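Local coordinates for protein intracellular exo-alpha-(1->5)-L-arabinofuranosidase (Bifidobacterium longum, PDB 2Y2W) that hydrolyses terminal alpha-L-arabinofuranosyl bonds in arabinan and arabinoxylan, helping to break down the plant cell wall, at residues W210-E215 and L248-C253; L278-C283 and D333-F338; C107-G112 and E162-V167. One frame throughout, in Å; residues are numbered along the deposited sequence.

All three contacts pair neighbouring strands of one closed eight-stranded parallel barrel. Along the chain they come in series: contact 3, then contact 1, then contact 2. Together they take in six consecutive strands, from 107-110 to 335-341. The centre of contact 1 lies about 10 Å from that of contact 3 and about 9 Å from that of contact 2. Contacts 2 and 3 are about 15 Å apart between centres and do not touch. Strand 162-167 borders strand 209-212, and strand 249-252 borders strand 280-287, so contact 1 joins the other two. Residues probably used for sugar binding and catalysis follow strand 209-212.

Contact 1. Residues W210-E215 and L248-C253; sequences WCIGNE and LELVAC
Val251 N donates to Trp210 O at 2.8 Å. Ile212 N reaches Val251 O at 2.9 Å, and Trp210 N reaches Glu249 O at 3.0 Å. These bonds make a parallel ladder, with Trp210 beside Leu250 and Cys211 beside Val251.

Trp210, Ile212 and Leu250 share one face of the sheet. Trp210 CG lies beside its own backbone N, anti to the carbonyl carbon (chi1 -66°), and the indole meets Leu248. There Leu248 CD2 comes obliquely to within 3.5 Å of Trp210 NE1, whose hydrogen bond goes to Ile207 O. Leu250 CD2 packs on Trp210 CB at 3.7 Å. Ile212 CD1 crosses to Leu250 CB at 3.8 Å. On the other face, Cys211 SG rests against Val251 CB at 4.1 Å.

Beyond the ladder the chain makes an inverse gamma turn centred on Ile212, and Gly213 follows with a positive phi of 85°. Cys253 SG packs against this turn, 3.4 Å from Gly213 C. The sulfur also packs close to the backbone of Ile212 and Asn214. Tyr230 OH hydrogen-bonds to both Ile212 O and Cys253 N, so one hydroxyl links the two segments. The turn leads into Asn214 and Glu215, the Asn-Glu pair after the fourth barrel strand that is familiar from clan A glycosidases. By similarity, Asn214 binds arabinofuranose and Glu215 is the acid/base. His284 ND1 bonds to Glu215 OE2 and probably helps to position it.

Helix 227-244 connects the strands in a beta-alpha-beta unit. It covers Ile212 through Val234 and Val237, and Trp210 through Met241. Helix 174-185 adds Leu181 and Val184 against the indole. Cys211 and Val251 meet Asp339 of strand 335-341 inside the barrel.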
ATOM      1  N   TRP D 210      16.128 -15.884  -1.220  1.00 25.81           N
ATOM      2  CA  TRP D 210      15.684 -14.506  -1.025  1.00 25.58           C
ATOM      3  C   TRP D 210      14.893 -14.356   0.267  1.00 25.59           C
ATOM      4  O   TRP D 210      14.045 -15.193   0.585  1.00 25.68           O
ATOM      5  CB  TRP D 210      14.805 -14.048  -2.194  1.00 25.36           C
ATOM      6  CG  TRP D 210      15.507 -13.941  -3.512  1.00 24.90           C
ATOM      7  CD1 TRP D 210      15.977 -14.968  -4.278  1.00 24.42           C
ATOM      8  CD2 TRP D 210      15.791 -12.738  -4.239  1.00 24.47           C
ATOM      9  NE1 TRP D 210      16.551 -14.480  -5.425  1.00 24.29           N
ATOM     10  CE2 TRP D 210      16.448 -13.115  -5.428  1.00 24.15           C
ATOM     11  CE3 TRP D 210      15.556 -11.378  -3.998  1.00 24.46           C
ATOM     12  CZ2 TRP D 210      16.872 -12.184  -6.374  1.00 24.07           C
ATOM     13  CZ3 TRP D 210      15.978 -10.454  -4.938  1.00 24.28           C
ATOM     14  CH2 TRP D 210      16.629 -10.862  -6.113  1.00 24.16           C
ATOM     15  N   CYS D 211      15.165 -13.280   0.999  1.00 25.54           N
ATOM     16  CA  CYS D 211      14.395 -12.941   2.191  1.00 25.64           C
ATOM     17  C   CYS D 211      13.375 -11.849   1.882  1.00 25.74           C
ATOM     18  O   CYS D 211      13.737 -10.723   1.528  1.00 25.65           O
ATOM     19  CB  CYS D 211      15.317 -12.504   3.331  1.00 25.56           C
ATOM     20  SG  CYS D 211      16.469 -13.778   3.847  1.00 25.53           S
ATOM     21  N   ILE D 212      12.099 -12.199   2.008  1.00 25.85           N
ATOM     22  CA  ILE D 212      11.018 -11.265   1.736  1.00 26.08           C
ATOM     23  C   ILE D 212      10.777 -10.389   2.967  1.00 26.23           C
ATOM     24  O   ILE D 212       9.973 -10.719   3.845  1.00 26.24           O
ATOM     25  CB  ILE D 212       9.733 -11.998   1.278  1.00 26.17           C
ATOM     26  CG1 ILE D 212      10.060 -12.963   0.133  1.00 26.17           C
ATOM     27  CG2 ILE D 212       8.672 -11.000   0.828  1.00 26.14           C
ATOM     28  CD1 ILE D 212       9.081 -14.095  -0.032  1.00 26.52           C
ATOM     29  N   GLY D 213      11.503  -9.277   3.021  1.00 26.40           N
ATOM     30  CA  GLY D 213      11.427  -8.349   4.140  1.00 26.47           C
ATOM     31  C   GLY D 213      12.328  -8.741   5.288  1.00 26.65           C
ATOM     32  O   GLY D 213      12.979  -9.789   5.252  1.00 26.58           O
ATOM     33  N   ASN D 214      12.354  -7.887   6.309  1.00 26.77           N
ATOM     34  CA  ASN D 214      13.117  -8.131   7.523  1.00 26.90           C
ATOM     35  C   ASN D 214      12.328  -7.772   8.776  1.00 27.18           C
ATOM     36  O   ASN D 214      11.697  -6.713   8.838  1.00 27.09           O
ATOM     37  CB  ASN D 214      14.418  -7.333   7.506  1.00 26.83           C
ATOM     38  CG  ASN D 214      15.252  -7.567   8.744  1.00 26.67           C
ATOM     39  OD1 ASN D 214      15.948  -8.576   8.852  1.00 26.89           O
ATOM     40  ND2 ASN D 214      15.183  -6.641   9.690  1.00 26.40           N
ATOM     41  N   GLU D 215      12.373  -8.668   9.764  1.00 27.42           N
ATOM     42  CA  GLU D 215      11.805  -8.447  11.101  1.00 27.84           C
ATOM     43  C   GLU D 215      10.542  -7.582  11.101  1.00 27.80           C
ATOM     44  O   GLU D 215      10.428  -6.622  11.866  1.00 27.73           O
ATOM     45  CB  GLU D 215      12.866  -7.854  12.044  1.00 28.00           C
ATOM     46  CG  GLU D 215      14.002  -8.814  12.405  1.00 28.81           C
ATOM     47  CD  GLU D 215      15.001  -8.217  13.389  1.00 29.81           C
ATOM     48  OE1 GLU D 215      15.351  -7.026  13.250  1.00 29.84           O
ATOM     49  OE2 GLU D 215      15.443  -8.946  14.302  1.00 30.42           O
ATOM     50  N   LEU D 248      13.607 -20.496  -7.355  1.00 28.09           N
ATOM     51  CA  LEU D 248      13.852 -19.635  -6.202  1.00 28.04           C
ATOM     52  C   LEU D 248      13.487 -20.322  -4.895  1.00 28.06           C
ATOM     53  O   LEU D 248      12.576 -21.150  -4.849  1.00 28.19           O
ATOM     54  CB  LEU D 248      13.078 -18.320  -6.317  1.00 27.99           C
ATOM     55  CG  LEU D 248      13.490 -17.263  -7.346  1.00 28.02           C
ATOM     56  CD1 LEU D 248      12.673 -16.002  -7.116  1.00 27.92           C
ATOM     57  CD2 LEU D 248      14.989 -16.950  -7.318  1.00 27.87           C
ATOM     58  N   GLU D 249      14.209 -19.967  -3.836  1.00 28.04           N
ATOM     59  CA  GLU D 249      13.928 -20.457  -2.493  1.00 28.07           C
ATOM     60  C   GLU D 249      13.669 -19.257  -1.584  1.00 28.02           C
ATOM     61  O   GLU D 249      14.577 -18.480  -1.293  1.00 27.97           O
ATOM     62  CB  GLU D 249      15.084 -21.324  -1.984  1.00 28.07           C
ATOM     63  CG  GLU D 249      15.410 -22.500  -2.907  1.00 28.62           C
ATOM     64  CD  GLU D 249      16.595 -23.332  -2.442  1.00 29.33           C
ATOM     65  OE1 GLU D 249      17.570 -22.754  -1.912  1.00 28.86           O
ATOM     66  OE2 GLU D 249      16.551 -24.570  -2.626  1.00 29.85           O
ATOM     67  N   LEU D 250      12.420 -19.113  -1.148  1.00 28.05           N
ATOM     68  CA  LEU D 250      11.951 -17.870  -0.529  1.00 28.05           C
ATOM     69  C   LEU D 250      11.713 -17.963   0.975  1.00 28.10           C
ATOM     70  O   LEU D 250      11.103 -18.917   1.465  1.00 27.91           O
ATOM     71  CB  LEU D 250      10.691 -17.375  -1.242  1.00 28.01           C
ATOM     72  CG  LEU D 250      10.830 -17.195  -2.758  1.00 28.19           C
ATOM     73  CD1 LEU D 250       9.473 -16.985  -3.407  1.00 28.32           C
ATOM     74  CD2 LEU D 250      11.782 -16.056  -3.106  1.00 27.72           C
ATOM     75  N   VAL D 251      12.194 -16.947   1.689  1.00 28.30           N
ATOM     76  CA  VAL D 251      12.138 -16.903   3.152  1.00 28.61           C
ATOM     77  C   VAL D 251      11.130 -15.861   3.637  1.00 28.85           C
ATOM     78  O   VAL D 251      11.218 -14.685   3.274  1.00 28.75           O
ATOM     79  CB  VAL D 251      13.526 -16.577   3.774  1.00 28.55           C
ATOM     80  CG1 VAL D 251      13.504 -16.781   5.285  1.00 28.34           C
ATOM     81  CG2 VAL D 251      14.625 -17.419   3.137  1.00 28.45           C
ATOM     82  N   ALA D 252      10.179 -16.307   4.454  1.00 29.34           N
ATOM     83  CA  ALA D 252       9.234 -15.412   5.116  1.00 29.87           C
ATOM     84  C   ALA D 252       9.751 -15.035   6.494  1.00 30.34           C
ATOM     85  O   ALA D 252      10.396 -15.847   7.162  1.00 30.24           O
ATOM     86  CB  ALA D 252       7.875 -16.067   5.234  1.00 29.79           C
ATOM     87  N   CYS D 253       9.472 -13.800   6.908  1.00 31.09           N
ATOM     88  CA  CYS D 253       9.818 -13.326   8.246  1.00 31.89           C
ATOM     89  C   CYS D 253       9.037 -14.107   9.293  1.00 32.23           C
ATOM     90  O   CYS D 253       7.820 -14.265   9.182  1.00 32.18           O
ATOM     91  CB  CYS D 253       9.508 -11.835   8.405  1.00 32.02           C
ATOM     92  SG  CYS D 253      10.396 -10.716   7.304  1.00 32.92           S
TER

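Contact 2. Residues L278-C283 and D333-F338; sequences LDFVSC and DIALSF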
ATOM      1  N   LEU D 278       6.316 -20.551  -0.429  1.00 31.48           N
ATOM      2  CA  LEU D 278       7.371 -20.385   0.563  1.00 31.48           C
ATOM      3  C   LEU D 278       8.179 -21.661   0.732  1.00 31.49           C
ATOM      4  O   LEU D 278       7.680 -22.767   0.507  1.00 31.47           O
ATOM      5  CB  LEU D 278       6.796 -19.938   1.913  1.00 31.46           C
ATOM      6  CG  LEU D 278       6.288 -18.498   2.028  1.00 31.32           C
ATOM      7  CD1 LEU D 278       5.630 -18.298   3.378  1.00 30.88           C
ATOM      8  CD2 LEU D 278       7.407 -17.480   1.812  1.00 30.98           C
ATOM      9  N   ASP D 279       9.431 -21.489   1.137  1.00 31.46           N
ATOM     10  CA  ASP D 279      10.346 -22.601   1.318  1.00 31.59           C
ATOM     11  C   ASP D 279      10.954 -22.582   2.719  1.00 31.57           C
ATOM     12  O   ASP D 279      11.295 -23.629   3.272  1.00 31.50           O
ATOM     13  CB  ASP D 279      11.439 -22.540   0.251  1.00 31.67           C
ATOM     14  CG  ASP D 279      10.876 -22.585  -1.160  1.00 32.15           C
ATOM     15  OD1 ASP D 279      10.544 -23.696  -1.632  1.00 32.13           O
ATOM     16  OD2 ASP D 279      10.765 -21.510  -1.796  1.00 32.06           O
ATOM     17  N   PHE D 280      11.074 -21.384   3.283  1.00 31.59           N
ATOM     18  CA  PHE D 280      11.665 -21.196   4.600  1.00 31.67           C
ATOM     19  C   PHE D 280      10.828 -20.277   5.473  1.00 31.70           C
ATOM     20  O   PHE D 280      10.027 -19.482   4.976  1.00 31.61           O
ATOM     21  CB  PHE D 280      13.067 -20.598   4.479  1.00 31.72           C
ATOM     22  CG  PHE D 280      14.106 -21.560   3.985  1.00 31.75           C
ATOM     23  CD1 PHE D 280      14.826 -22.346   4.880  1.00 31.61           C
ATOM     24  CD2 PHE D 280      14.386 -21.662   2.626  1.00 31.85           C
ATOM     25  CE1 PHE D 280      15.804 -23.227   4.430  1.00 32.15           C
ATOM     26  CE2 PHE D 280      15.362 -22.543   2.162  1.00 32.20           C
ATOM     27  CZ  PHE D 280      16.072 -23.328   3.066  1.00 32.29           C
ATOM     28  N   VAL D 281      11.022 -20.410   6.780  1.00 31.81           N
ATOM     29  CA  VAL D 281      10.542 -19.441   7.757  1.00 31.88           C
ATOM     30  C   VAL D 281      11.744 -19.038   8.614  1.00 32.07           C
ATOM     31  O   VAL D 281      12.536 -19.889   9.020  1.00 32.07           O
ATOM     32  CB  VAL D 281       9.354 -19.994   8.601  1.00 31.83           C
ATOM     33  CG1 VAL D 281       9.722 -21.298   9.318  1.00 31.82           C
ATOM     34  CG2 VAL D 281       8.835 -18.944   9.580  1.00 31.66           C
ATOM     35  N   SER D 282      11.890 -17.739   8.861  1.00 32.43           N
ATOM     36  CA  SER D 282      13.074 -17.213   9.537  1.00 32.84           C
ATOM     37  C   SER D 282      12.931 -17.217  11.053  1.00 33.15           C
ATOM     38  O   SER D 282      11.860 -16.931  11.583  1.00 33.13           O
ATOM     39  CB  SER D 282      13.395 -15.796   9.050  1.00 32.81           C
ATOM     40  OG  SER D 282      12.559 -14.839   9.678  1.00 32.82           O
ATOM     41  N   CYS D 283      14.026 -17.540  11.736  1.00 33.60           N
ATOM     42  CA  CYS D 283      14.091 -17.472  13.188  1.00 34.15           C
ATOM     43  C   CYS D 283      15.247 -16.578  13.608  1.00 34.53           C
ATOM     44  O   CYS D 283      16.346 -16.664  13.051  1.00 34.45           O
ATOM     45  CB  CYS D 283      14.275 -18.862  13.790  1.00 34.13           C
ATOM     46  SG  CYS D 283      12.940 -20.012  13.441  1.00 34.82           S
ATOM     47  N   ASP D 333       7.488 -29.734   3.213  1.00 32.37           N
ATOM     48  CA  ASP D 333       7.838 -29.130   4.495  1.00 31.94           C
ATOM     49  C   ASP D 333       8.477 -27.759   4.316  1.00 31.58           C
ATOM     50  O   ASP D 333       9.291 -27.556   3.414  1.00 31.63           O
ATOM     51  CB  ASP D 333       8.814 -30.024   5.261  1.00 32.13           C
ATOM     52  CG  ASP D 333       8.119 -31.029   6.151  1.00 32.40           C
ATOM     53  OD1 ASP D 333       6.898 -31.246   5.983  1.00 33.40           O
ATOM     54  OD2 ASP D 333       8.805 -31.603   7.024  1.00 32.12           O
ATOM     55  N   ILE D 334       8.099 -26.824   5.182  1.00 31.05           N
ATOM     56  CA  ILE D 334       8.786 -25.546   5.291  1.00 30.49           C
ATOM     57  C   ILE D 334       9.968 -25.736   6.234  1.00 30.31           C
ATOM     58  O   ILE D 334       9.786 -26.067   7.407  1.00 30.18           O
ATOM     59  CB  ILE D 334       7.859 -24.430   5.853  1.00 30.44           C
ATOM     60  CG1 ILE D 334       6.559 -24.304   5.039  1.00 30.14           C
ATOM     61  CG2 ILE D 334       8.609 -23.095   5.970  1.00 30.29           C
ATOM     62  CD1 ILE D 334       6.734 -23.914   3.579  1.00 29.96           C
ATOM     63  N   ALA D 335      11.175 -25.541   5.710  1.00 30.12           N
ATOM     64  CA  ALA D 335      12.388 -25.615   6.522  1.00 30.08           C
ATOM     65  C   ALA D 335      12.580 -24.341   7.347  1.00 30.12           C
ATOM     66  O   ALA D 335      12.026 -23.287   7.023  1.00 30.01           O
ATOM     67  CB  ALA D 335      13.605 -25.877   5.645  1.00 29.99           C
ATOM     68  N   LEU D 336      13.361 -24.453   8.416  1.00 30.26           N
ATOM     69  CA  LEU D 336      13.659 -23.319   9.278  1.00 30.56           C
ATOM     70  C   LEU D 336      14.956 -22.647   8.859  1.00 30.99           C
ATOM     71  O   LEU D 336      15.922 -23.318   8.477  1.00 31.11           O
ATOM     72  CB  LEU D 336      13.747 -23.763  10.741  1.00 30.48           C
ATOM     73  CG  LEU D 336      12.496 -23.698  11.626  1.00 30.14           C
ATOM     74  CD1 LEU D 336      11.306 -24.457  11.037  1.00 29.72           C
ATOM     75  CD2 LEU D 336      12.825 -24.215  13.017  1.00 29.76           C
ATOM     76  N   SER D 337      14.967 -21.318   8.935  1.00 31.36           N
ATOM     77  CA  SER D 337      16.142 -20.525   8.598  1.00 31.74           C
ATOM     78  C   SER D 337      16.518 -19.599   9.751  1.00 32.02           C
ATOM     79  O   SER D 337      15.947 -18.515   9.903  1.00 32.24           O
ATOM     80  CB  SER D 337      15.895 -19.717   7.319  1.00 31.77           C
ATOM     81  OG  SER D 337      17.052 -18.991   6.934  1.00 31.92           O
ATOM     82  N   PHE D 338      17.478 -20.033  10.565  1.00 32.26           N
ATOM     83  CA  PHE D 338      17.998 -19.220  11.663  1.00 32.49           C
ATOM     84  C   PHE D 338      18.926 -18.121  11.144  1.00 32.68           C
ATOM     85  O   PHE D 338      20.117 -18.094  11.458  1.00 32.52           O
ATOM     86  CB  PHE D 338      18.716 -20.103  12.688  1.00 32.49           C
ATOM     87  CG  PHE D 338      17.924 -20.346  13.938  1.00 32.73           C
ATOM     88  CD1 PHE D 338      16.987 -21.370  13.997  1.00 33.10           C
ATOM     89  CD2 PHE D 338      18.115 -19.545  15.061  1.00 32.91           C
ATOM     90  CE1 PHE D 338      16.252 -21.592  15.157  1.00 33.61           C
ATOM     91  CE2 PHE D 338      17.386 -19.759  16.224  1.00 33.06           C
ATOM     92  CZ  PHE D 338      16.454 -20.785  16.274  1.00 33.50           C
TER
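Ser337 O receives two groups from the other strand. Cys283 N donates to it at 2.8 Å. Ser282 CA makes a C-H contact with the same oxygen at 3.2 Å. Ala335 O is held alike, with a hydrogen bond from Val281 N and a C-H contact from Phe280 CA.

Cys283 CB sits over the face of the Phe338 ring, 3.6 Å from its centroid and 11° off the normal. With chi1 at -61°, Cys283 SG swings back beside its own N. It meets the ring obliquely and touches Leu336 CG at 4.1 Å. Phe313 of helix 307-327 meets the Phe338 ring edge-to-face. Without the ring, as with an alanine here, Cys283 CB and Phe313 would probably lose their aromatic partner and a gap would open beside that helix.

The side chains of Val281 and Leu336 lie side by side, pointing the same way, with Val281 CG1 3.9 Å from Leu336 CD1. On the other face, Phe280 CE1 packs on Ala335 CB at 3.7 Å, and Leu336 O lies at the edge of the Phe280 ring. The pairing is that of the sixth and seventh parallel strands of a (beta/alpha)8 barrel, the catalytic fold of family 51 glycosidases.

Contact 3. Residues C107-G112 and E162-V167; sequences CVRYPG and EIMLAV
Arg109 and Met164 cross on one face of the sheet. Arg109 CB is 4.1 Å from Met164 SD. Arg109 CG follows at 3.9 Å from the same sulfur, and Arg109 CD comes to 3.7 Å. Chi1 of -172° sends Arg109 CG away from the backbone N, and the chain stays extended to NE, which carries the charge past the sulfur. Arg109 NE then packs beside Cys211 SG. At the tip, NH1 forms a salt bridge with Glu340 OE2, and NH2 bonds to Asn214 OD1. Gly112 O lies over one face of the guanidinium, and Phe67 makes a cation-pi contact with it. Glu340 is the nucleophile by similarity, so Arg109 probably helps to place it.

The backbones are the second and third strands of the (beta/alpha)8 barrel. Val108 N donates to Glu162 O at 2.9 Å, and Val108 O accepts from Met164 N. Tyr110 N continues the ladder to Met164 O.

On the other face, Leu165 CD1 touches the edge of the Tyr110 ring at CD2, 4.1 Å away. The Tyr110-Pro111 peptide is cis, and Pro111 CB covers one face of that ring. Tyr110 OH bonds to His70 NE2. Tyr110 O accepts from Ala166 N at 2.8 Å.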
ATOM      1  N   CYS D 107      27.426 -19.039   2.888  1.00 25.98           N
ATOM      2  CA  CYS D 107      26.318 -18.226   2.397  1.00 25.64           C
ATOM      3  C   CYS D 107      26.172 -16.996   3.276  1.00 25.47           C
ATOM      4  O   CYS D 107      26.135 -17.104   4.496  1.00 25.49           O
ATOM      5  CB  CYS D 107      25.022 -19.042   2.407  1.00 25.64           C
ATOM      6  SG  CYS D 107      23.549 -18.141   1.881  1.00 25.41           S
ATOM      7  N   VAL D 108      26.092 -15.826   2.650  1.00 25.29           N
ATOM      8  CA  VAL D 108      26.049 -14.564   3.386  1.00 25.09           C
ATOM      9  C   VAL D 108      24.770 -13.787   3.083  1.00 24.94           C
ATOM     10  O   VAL D 108      24.415 -13.580   1.919  1.00 25.05           O
ATOM     11  CB  VAL D 108      27.286 -13.675   3.084  1.00 25.14           C
ATOM     12  CG1 VAL D 108      27.296 -12.447   3.987  1.00 25.26           C
ATOM     13  CG2 VAL D 108      28.576 -14.460   3.256  1.00 24.87           C
ATOM     14  N   ARG D 109      24.090 -13.361   4.144  1.00 24.74           N
ATOM     15  CA  ARG D 109      22.849 -12.605   4.034  1.00 24.52           C
ATOM     16  C   ARG D 109      23.143 -11.115   3.847  1.00 24.18           C
ATOM     17  O   ARG D 109      24.001 -10.549   4.534  1.00 24.14           O
ATOM     18  CB  ARG D 109      21.976 -12.855   5.265  1.00 24.69           C
ATOM     19  CG  ARG D 109      20.577 -12.273   5.194  1.00 25.46           C
ATOM     20  CD  ARG D 109      19.684 -12.927   6.227  1.00 26.62           C
ATOM     21  NE  ARG D 109      18.371 -12.295   6.296  1.00 27.16           N
ATOM     22  CZ  ARG D 109      17.973 -11.497   7.281  1.00 27.86           C
ATOM     23  NH1 ARG D 109      18.786 -11.229   8.297  1.00 27.87           N
ATOM     24  NH2 ARG D 109      16.757 -10.968   7.252  1.00 28.38           N
ATOM     25  N   TYR D 110      22.427 -10.496   2.911  1.00 23.69           N
ATOM     26  CA  TYR D 110      22.697  -9.129   2.466  1.00 23.09           C
ATOM     27  C   TYR D 110      21.411  -8.511   1.913  1.00 22.90           C
ATOM     28  O   TYR D 110      20.604  -9.223   1.313  1.00 22.83           O
ATOM     29  CB  TYR D 110      23.780  -9.157   1.382  1.00 23.03           C
ATOM     30  CG  TYR D 110      24.219  -7.800   0.869  1.00 22.87           C
ATOM     31  CD1 TYR D 110      25.142  -7.027   1.575  1.00 22.49           C
ATOM     32  CD2 TYR D 110      23.719  -7.295  -0.328  1.00 22.43           C
ATOM     33  CE1 TYR D 110      25.544  -5.785   1.108  1.00 22.62           C
ATOM     34  CE2 TYR D 110      24.116  -6.053  -0.804  1.00 22.73           C
ATOM     35  CZ  TYR D 110      25.029  -5.303  -0.082  1.00 22.66           C
ATOM     36  OH  TYR D 110      25.424  -4.071  -0.553  1.00 23.01           O
ATOM     37  N   PRO D 111      21.202  -7.190   2.118  1.00 22.68           N
ATOM     38  CA  PRO D 111      22.009  -6.246   2.892  1.00 22.51           C
ATOM     39  C   PRO D 111      21.447  -5.944   4.288  1.00 22.34           C
ATOM     40  O   PRO D 111      21.911  -5.009   4.941  1.00 22.46           O
ATOM     41  CB  PRO D 111      21.960  -4.985   2.030  1.00 22.41           C
ATOM     42  CG  PRO D 111      20.608  -5.037   1.372  1.00 22.67           C
ATOM     43  CD  PRO D 111      20.139  -6.484   1.378  1.00 22.67           C
ATOM     44  N   GLY D 112      20.463  -6.724   4.731  1.00 22.08           N
ATOM     45  CA  GLY D 112      19.796  -6.479   6.007  1.00 21.65           C
ATOM     46  C   GLY D 112      18.755  -7.529   6.366  1.00 21.26           C
ATOM     47  O   GLY D 112      18.432  -8.383   5.549  1.00 21.19           O
ATOM     48  N   GLU D 162      27.687 -18.050  -1.408  1.00 25.80           N
ATOM     49  CA  GLU D 162      26.357 -17.837  -1.968  1.00 25.45           C
ATOM     50  C   GLU D 162      25.756 -16.559  -1.373  1.00 25.01           C
ATOM     51  O   GLU D 162      26.098 -16.174  -0.252  1.00 24.97           O
ATOM     52  CB  GLU D 162      25.486 -19.043  -1.619  1.00 25.70           C
ATOM     53  CG  GLU D 162      24.098 -19.085  -2.248  1.00 26.54           C
ATOM     54  CD  GLU D 162      23.285 -20.286  -1.779  1.00 27.98           C
ATOM     55  OE1 GLU D 162      23.840 -21.152  -1.063  1.00 28.42           O
ATOM     56  OE2 GLU D 162      22.086 -20.368  -2.127  1.00 28.78           O
ATOM     57  N   ILE D 163      24.871 -15.906  -2.125  1.00 24.41           N
ATOM     58  CA  ILE D 163      24.191 -14.692  -1.656  1.00 23.87           C
ATOM     59  C   ILE D 163      22.754 -14.979  -1.232  1.00 23.55           C
ATOM     60  O   ILE D 163      22.006 -15.640  -1.953  1.00 23.66           O
ATOM     61  CB  ILE D 163      24.183 -13.566  -2.726  1.00 23.84           C
ATOM     62  CG1 ILE D 163      25.611 -13.174  -3.107  1.00 23.53           C
ATOM     63  CG2 ILE D 163      23.406 -12.342  -2.225  1.00 23.77           C
ATOM     64  CD1 ILE D 163      25.702 -12.263  -4.310  1.00 23.40           C
ATOM     65  N   MET D 164      22.386 -14.479  -0.057  1.00 23.14           N
ATOM     66  CA  MET D 164      21.010 -14.522   0.416  1.00 22.77           C
ATOM     67  C   MET D 164      20.454 -13.094   0.419  1.00 22.44           C
ATOM     68  O   MET D 164      20.706 -12.315   1.342  1.00 22.32           O
ATOM     69  CB  MET D 164      20.946 -15.148   1.809  1.00 22.73           C
ATOM     70  CG  MET D 164      19.561 -15.616   2.220  1.00 22.82           C
ATOM     71  SD  MET D 164      19.411 -15.846   4.002  1.00 23.41           S
ATOM     72  CE  MET D 164      20.472 -17.265   4.280  1.00 23.03           C
ATOM     73  N   LEU D 165      19.711 -12.754  -0.629  1.00 22.12           N
ATOM     74  CA  LEU D 165      19.306 -11.369  -0.856  1.00 21.83           C
ATOM     75  C   LEU D 165      17.975 -11.025  -0.208  1.00 21.59           C
ATOM     76  O   LEU D 165      16.960 -11.661  -0.476  1.00 21.73           O
ATOM     77  CB  LEU D 165      19.278 -11.047  -2.355  1.00 21.92           C
ATOM     78  CG  LEU D 165      19.241  -9.579  -2.793  1.00 21.91           C
ATOM     79  CD1 LEU D 165      20.270  -8.729  -2.056  1.00 21.63           C
ATOM     80  CD2 LEU D 165      19.457  -9.482  -4.294  1.00 22.46           C
ATOM     81  N   ALA D 166      17.998 -10.010   0.649  1.00 21.27           N
ATOM     82  CA  ALA D 166      16.799  -9.512   1.304  1.00 20.98           C
ATOM     83  C   ALA D 166      16.273  -8.289   0.562  1.00 20.91           C
ATOM     84  O   ALA D 166      17.049  -7.416   0.162  1.00 20.87           O
ATOM     85  CB  ALA D 166      17.092  -9.171   2.747  1.00 20.82           C
ATOM     86  N   VAL D 167      14.956  -8.237   0.374  1.00 20.78           N
ATOM     87  CA  VAL D 167      14.320  -7.095  -0.292  1.00 20.75           C
ATOM     88  C   VAL D 167      13.508  -6.253   0.687  1.00 20.68           C
ATOM     89  O   VAL D 167      13.003  -6.766   1.690  1.00 20.69           O
ATOM     90  CB  VAL D 167      13.430  -7.520  -1.499  1.00 20.78           C
ATOM     91  CG1 VAL D 167      14.293  -7.980  -2.676  1.00 20.80           C
ATOM     92  CG2 VAL D 167      12.422  -8.599  -1.099  1.00 20.67           C
TER